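Local coordinates for geranylgeranyl pyrophosphate synthase (Corynebacterium glutamicum, PDB 3LK5), which probably condenses isopentenyl diphosphate with an allylic diphosphate in a magnesium-dependent step of isoprenoid biosynthesis, as expected of its trans-prenyltransferase family, at residues Ala174-Ala179 / Ala229-Gly234. Sequence-based numbering, arbitrary orientation.
Sequences ARTRDA and ASIAGG
Arg175, on helix 170-199, hydrogen-bonds two carbonyl oxygens in the last turn of helix 205-231, those of Ser230 and Ile231, in a largely buried helix-to-helix-end contact whose centre lies about 20 Å from the centre of the chain. Two hydrogen bonds carry the contact: Arg175 NE donates to Ser230 O at 2.7 Å, and Arg175 NH1 to Ile231 O at 2.8 Å with an N-H...O angle of 166°. Both acceptors lie at the guanidinium edge, close to its plane, which fixes the rotation of the group. They are met differently: NE approaches nearly in line with the Ser230 carbonyl, whereas NH1 stands above the carbonyl plane of Ile231. The bend at chi3 (-58°) turns the guanidinium toward these two oxygens. Ser230 O also accepts from Gly233 N, and Gly234 N reaches back to Ala229 O at 2.8 Å; with Gly233 at positive phi (81°), these bonds define a Schellman motif. The negative end of the helix dipole would probably favour the arginine's charge here.

Beside these bonds, one water bridges the two helices: it donates to Arg175 O at 2.7 Å, accepts from Ala179 N at 2.9 Å and bonds Ser230 OG, which also bonds His226 O. It thus serves an NH at the kink of helix 170-199. On the apolar side, Thr176 CG2 packs on Ile231 CG1 at 3.6 Å, while Thr176 OG1 bonds Leu173 O. Ile231 continues onto Phe74, Val90 and Ala93 of helices 65-78 and 87-111. The motif is a Schellman helix C-terminus whose carbonyls take an arginine from a neighbouring helix, here joining helices 170-199 and 205-231 of the all-helical prenyl synthase fold, away from the magnesium-binding aspartates.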
ATOM      1  N   ALA A 174      17.413   1.059 -11.366  1.00 25.45           N
ATOM      2  CA  ALA A 174      17.602   2.477 -11.205  1.00 24.61           C
ATOM      3  C   ALA A 174      16.868   3.267 -12.282  1.00 25.23           C
ATOM      4  O   ALA A 174      16.314   4.344 -11.994  1.00 24.66           O
ATOM      5  CB  ALA A 174      19.120   2.857 -11.197  1.00 24.34           C
ATOM      6  N   ARG A 175      16.870   2.750 -13.522  1.00 24.80           N
ATOM      7  CA  ARG A 175      16.223   3.479 -14.615  1.00 24.72           C
ATOM      8  C   ARG A 175      14.704   3.530 -14.418  1.00 23.53           C
ATOM      9  O   ARG A 175      14.079   4.471 -14.887  1.00 25.09           O
ATOM     10  CB  ARG A 175      16.539   2.856 -15.999  1.00 25.85           C
ATOM     11  CG  ARG A 175      17.977   3.174 -16.517  1.00 26.58           C
ATOM     12  CD  ARG A 175      18.145   2.842 -18.034  1.00 26.10           C
ATOM     13  NE  ARG A 175      17.863   1.435 -18.317  1.00 25.81           N
ATOM     14  CZ  ARG A 175      18.779   0.463 -18.266  1.00 28.07           C
ATOM     15  NH1 ARG A 175      18.440  -0.805 -18.548  1.00 26.26           N
ATOM     16  NH2 ARG A 175      20.041   0.746 -17.936  1.00 25.99           N
ATOM     17  N   THR A 176      14.143   2.528 -13.746  1.00 23.65           N
ATOM     18  CA  THR A 176      12.684   2.470 -13.500  1.00 23.21           C
ATOM     19  C   THR A 176      12.181   3.580 -12.562  1.00 23.07           C
ATOM     20  O   THR A 176      10.984   3.846 -12.549  1.00 22.52           O
ATOM     21  CB  THR A 176      12.176   1.121 -12.918  1.00 22.81           C
ATOM     22  OG1 THR A 176      12.672   0.909 -11.576  1.00 25.67           O
ATOM     23  CG2 THR A 176      12.553  -0.078 -13.824  1.00 26.17           C
ATOM     24  N   ARG A 177      13.070   4.243 -11.825  1.00 22.74           N
ATOM     25  CA  ARG A 177      12.590   5.096 -10.711  1.00 22.32           C
ATOM     26  C   ARG A 177      11.606   6.187 -11.160  1.00 21.40           C
ATOM     27  O   ARG A 177      10.515   6.317 -10.590  1.00 21.42           O
ATOM     28  CB  ARG A 177      13.763   5.730  -9.936  1.00 21.52           C
ATOM     29  CG  ARG A 177      14.650   4.763  -9.097  1.00 23.88           C
ATOM     30  CD  ARG A 177      13.799   3.977  -8.109  1.00 24.14           C
ATOM     31  NE  ARG A 177      12.968   4.853  -7.248  1.00 24.36           N
ATOM     32  CZ  ARG A 177      11.805   4.456  -6.742  1.00 23.11           C
ATOM     33  NH1 ARG A 177      11.337   3.231  -7.050  1.00 24.43           N
ATOM     34  NH2 ARG A 177      11.094   5.290  -5.970  1.00 24.13           N
ATOM     35  N   ASP A 178      11.965   6.959 -12.203  1.00 21.12           N
ATOM     36  CA  ASP A 178      11.124   8.114 -12.584  1.00 23.16           C
ATOM     37  C   ASP A 178       9.697   7.665 -12.922  1.00 21.65           C
ATOM     38  O   ASP A 178       8.708   8.247 -12.436  1.00 21.07           O
ATOM     39  CB  ASP A 178      11.731   8.921 -13.753  1.00 26.30           C
ATOM     40  CG  ASP A 178      12.989   9.701 -13.349  1.00 39.26           C
ATOM     41  OD1 ASP A 178      13.218   9.912 -12.140  1.00 28.40           O
ATOM     42  OD2 ASP A 178      13.764  10.139 -14.235  1.00 29.80           O
ATOM     43  N   ALA A 179       9.574   6.634 -13.756  1.00 21.60           N
ATOM     44  CA  ALA A 179       8.261   6.180 -14.149  1.00 22.30           C
ATOM     45  C   ALA A 179       7.512   5.563 -12.986  1.00 21.62           C
ATOM     46  O   ALA A 179       6.313   5.801 -12.821  1.00 21.30           O
ATOM     47  CB  ALA A 179       8.352   5.140 -15.314  1.00 22.56           C
ATOM     48  N   ALA A 229       9.928   1.493 -21.481  1.00 22.41           N
ATOM     49  CA  ALA A 229      11.014   2.164 -22.220  1.00 22.41           C
ATOM     50  C   ALA A 229      12.265   2.405 -21.385  1.00 22.06           C
ATOM     51  O   ALA A 229      13.391   2.232 -21.889  1.00 21.76           O
ATOM     52  CB  ALA A 229      10.520   3.490 -22.907  1.00 22.51           C
ATOM     53  N   SER A 230      12.089   2.776 -20.109  1.00 22.58           N
ATOM     54  CA  SER A 230      13.233   2.974 -19.202  1.00 23.03           C
ATOM     55  C   SER A 230      13.982   1.669 -18.970  1.00 22.37           C
ATOM     56  O   SER A 230      15.211   1.654 -18.944  1.00 22.88           O
ATOM     57  CB  SER A 230      12.745   3.546 -17.847  1.00 23.60           C
ATOM     58  OG  SER A 230      12.323   4.890 -18.055  1.00 24.58           O
ATOM     59  N   ILE A 231      13.244   0.569 -18.853  1.00 23.08           N
ATOM     60  CA  ILE A 231      13.898  -0.760 -18.653  1.00 23.75           C
ATOM     61  C   ILE A 231      14.830  -1.060 -19.840  1.00 23.51           C
ATOM     62  O   ILE A 231      15.968  -1.544 -19.650  1.00 23.15           O
ATOM     63  CB  ILE A 231      12.863  -1.865 -18.438  1.00 23.88           C
ATOM     64  CG1 ILE A 231      12.165  -1.648 -17.091  1.00 25.26           C
ATOM     65  CG2 ILE A 231      13.523  -3.313 -18.478  1.00 23.69           C
ATOM     66  CD1 ILE A 231      10.887  -2.484 -16.905  1.00 25.86           C
ATOM     67  N   ALA A 232      14.367  -0.691 -21.040  1.00 22.84           N
ATOM     68  CA  ALA A 232      15.114  -0.925 -22.296  1.00 26.00           C
ATOM     69  C   ALA A 232      16.184   0.125 -22.559  1.00 27.30           C
ATOM     70  O   ALA A 232      16.972  -0.028 -23.488  1.00 28.46           O
ATOM     71  CB  ALA A 232      14.145  -0.992 -23.488  1.00 25.87           C
ATOM     72  N   GLY A 233      16.252   1.164 -21.735  1.00 26.11           N
ATOM     73  CA  GLY A 233      17.311   2.171 -21.893  1.00 25.66           C
ATOM     74  C   GLY A 233      16.940   3.154 -22.991  1.00 26.06           C
ATOM     75  O   GLY A 233      17.825   3.751 -23.622  1.00 26.17           O
ATOM     76  N   GLY A 234      15.636   3.350 -23.197  1.00 24.99           N
ATOM     77  CA  GLY A 234      15.092   4.253 -24.245  1.00 26.13           C
ATOM     78  C   GLY A 234      15.562   5.705 -24.103  1.00 26.24           C
ATOM     79  O   GLY A 234      15.789   6.212 -22.979  1.00 25.74           O
TER
HETATM   80  O   HOH W   1      11.732   5.601 -15.444  1.00 24.15           O